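Local coordinates for protein tail assembly chaperone (PDB 2OB9) that probably assists assembly of the long, non-contractile tail of bacteriophage HK97 as a morphogenetic chaperone, at residues Val74-Val79 / Pro103-Leu108. Residues are numbered along the deposited sequence; the frame is centred on the assembly and turned at random.
Sequences VLFIDV and PVHSRL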
loop_
_atom_site.group_PDB
_atom_site.type_symbol
_atom_site.label_atom_id
_atom_site.label_comp_id
_atom_site.label_asym_id
_atom_site.label_seq_id
_atom_site.Cartn_x
_atom_site.Cartn_y
_atom_site.Cartn_z
ATOM N N VAL A 74 29.547 -2.688 -6.254
ATOM C CA VAL A 74 29.020 -2.744 -7.628
ATOM C C VAL A 74 29.097 -1.413 -8.325
ATOM O O VAL A 74 29.477 -1.337 -9.505
ATOM C CB VAL A 74 27.535 -3.258 -7.640
ATOM C CG1 VAL A 74 26.689 -2.687 -8.837
ATOM C CG2 VAL A 74 27.510 -4.754 -7.604
ATOM N N LEU A 75 28.720 -0.360 -7.615
ATOM C CA LEU A 75 28.928 0.969 -8.120
ATOM C C LEU A 75 30.424 1.243 -8.238
ATOM O O LEU A 75 30.866 1.883 -9.191
ATOM C CB LEU A 75 28.237 2.041 -7.235
ATOM C CG LEU A 75 26.810 2.459 -7.505
ATOM C CD1 LEU A 75 26.408 3.656 -6.631
ATOM C CD2 LEU A 75 26.629 2.764 -8.985
ATOM N N PHE A 76 31.202 0.818 -7.248
ATOM C CA PHE A 76 32.660 1.111 -7.249
ATOM C C PHE A 76 33.402 0.584 -8.471
ATOM O O PHE A 76 34.239 1.275 -9.096
ATOM C CB PHE A 76 33.340 0.583 -5.978
ATOM C CG PHE A 76 34.855 0.720 -6.008
ATOM C CD1 PHE A 76 35.466 1.956 -5.787
ATOM C CD2 PHE A 76 35.673 -0.388 -6.270
ATOM C CE1 PHE A 76 36.868 2.086 -5.820
ATOM C CE2 PHE A 76 37.087 -0.251 -6.308
ATOM C CZ PHE A 76 37.663 0.977 -6.063
ATOM N N ILE A 77 33.124 -0.671 -8.767
ATOM C CA ILE A 77 33.707 -1.350 -9.871
ATOM C C ILE A 77 33.392 -0.613 -11.171
ATOM O O ILE A 77 34.178 -0.619 -12.092
ATOM C CB ILE A 77 33.194 -2.762 -9.870
ATOM C CG1 ILE A 77 34.001 -3.600 -8.881
ATOM C CG2 ILE A 77 33.157 -3.360 -11.258
ATOM C CD1 ILE A 77 33.212 -4.834 -8.417
ATOM N N ASP A 78 32.249 0.049 -11.210
ATOM C CA ASP A 78 31.813 0.718 -12.386
ATOM C C ASP A 78 32.391 2.116 -12.517
ATOM O O ASP A 78 32.650 2.596 -13.622
ATOM C CB ASP A 78 30.294 0.787 -12.378
ATOM C CG ASP A 78 29.732 1.252 -13.715
ATOM O OD1 ASP A 78 29.877 0.508 -14.720
ATOM O OD2 ASP A 78 29.167 2.366 -13.724
ATOM N N VAL A 79 32.604 2.791 -11.401
ATOM C CA VAL A 79 33.133 4.148 -11.482
ATOM C C VAL A 79 34.631 4.251 -11.698
ATOM O O VAL A 79 35.093 5.275 -12.166
ATOM C CB VAL A 79 32.687 5.034 -10.279
ATOM C CG1 VAL A 79 31.180 4.996 -10.129
ATOM C CG2 VAL A 79 33.409 4.644 -8.973
ATOM N N PRO A 103 38.217 1.658 3.295
ATOM C CA PRO A 103 38.102 3.121 3.385
ATOM C C PRO A 103 38.462 3.916 2.109
ATOM O O PRO A 103 37.766 4.866 1.770
ATOM C CB PRO A 103 39.052 3.469 4.545
ATOM C CG PRO A 103 39.037 2.253 5.406
ATOM C CD PRO A 103 38.997 1.104 4.415
ATOM N N VAL A 104 39.545 3.558 1.440
ATOM C CA VAL A 104 39.957 4.235 0.212
ATOM C C VAL A 104 38.933 4.044 -0.921
ATOM O O VAL A 104 38.484 5.019 -1.525
ATOM C CB VAL A 104 41.409 3.827 -0.228
ATOM C CG1 VAL A 104 41.805 4.502 -1.562
ATOM C CG2 VAL A 104 42.394 4.172 0.873
ATOM N N HIS A 105 38.566 2.790 -1.186
ATOM C CA HIS A 105 37.578 2.463 -2.207
ATOM C C HIS A 105 36.281 3.223 -1.968
ATOM O O HIS A 105 35.680 3.765 -2.877
ATOM C CB HIS A 105 37.293 0.960 -2.216
ATOM C CG HIS A 105 38.529 0.118 -2.256
ATOM N ND1 HIS A 105 39.358 -0.030 -1.167
ATOM C CD2 HIS A 105 39.100 -0.582 -3.263
ATOM C CE1 HIS A 105 40.368 -0.809 -1.487
ATOM N NE2 HIS A 105 40.250 -1.133 -2.765
ATOM N N SER A 106 35.861 3.265 -0.724
ATOM C CA SER A 106 34.590 3.860 -0.398
ATOM C C SER A 106 34.637 5.386 -0.508
ATOM O O SER A 106 33.663 5.997 -0.878
ATOM C CB SER A 106 34.108 3.356 0.960
ATOM O OG SER A 106 34.510 4.236 2.003
ATOM N N ARG A 107 35.797 5.974 -0.239
ATOM C CA ARG A 107 36.037 7.424 -0.427
ATOM C C ARG A 107 36.151 7.767 -1.925
ATOM O O ARG A 107 35.783 8.847 -2.350
ATOM C CB ARG A 107 37.328 7.823 0.281
ATOM C CG ARG A 107 37.645 9.317 0.206
ATOM C CD ARG A 107 39.068 9.719 0.743
ATOM N NE ARG A 107 40.221 9.155 -0.012
ATOM C CZ ARG A 107 40.607 9.570 -1.223
ATOM N NH1 ARG A 107 39.927 10.534 -1.861
ATOM N NH2 ARG A 107 41.679 9.019 -1.808
ATOM N N LEU A 108 36.665 6.832 -2.722
ATOM C CA LEU A 108 36.703 7.011 -4.178
ATOM C C LEU A 108 35.300 6.870 -4.783
ATOM O O LEU A 108 34.948 7.646 -5.661
ATOM C CB LEU A 108 37.727 6.054 -4.858
ATOM C CG LEU A 108 39.215 6.386 -4.651
ATOM C CD1 LEU A 108 40.094 5.295 -5.205
ATOM C CD2 LEU A 108 39.612 7.744 -5.290
#
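Phe76 reaches from its helix to the backbone and side chain of His105, and this ring carries most of the contact. A chi1 of 173° carries the phenyl group away from its own backbone N and toward helix 103-113. CB of His105 lies over one face, 4.0 Å from the centroid of the Phe76 ring, in a CH-pi contact. The imidazole meets the same phenyl in an offset edge-to-face pair: the planes stand at 66°, and the imidazole edge leads with CD2, 3.5 Å from Phe76 CZ. On the ring side nearer its own CB, Phe76 CD1 lies 3.4 Å from the carbonyl O of His105. At the phenyl edge, Leu108 CB approaches Phe76 CE1 at 4.2 Å. Packing is looser beyond this cluster: Val79 CB is directed at the other helix, but its CG2 stays 4.7 Å from the backbone O of Leu108, and on the more exposed side, CG1 of Val104 stays 7.0 Å from CE1 of Phe76. No hydrogen bond joins the segments; NE2 of His105 instead hydrogen-bonds to the backbone O of Ala11 of the second subunit, at the subunit interface. Trp28 adds another edge-to-face partner to His105. The contact joins the C-terminal end of helix 61-79 to the start of helix 103-113, with Val97 of helix 94-98 against Phe76 and Val79 hydrogen-bonded through its backbone to Arg36 of strand 31-36.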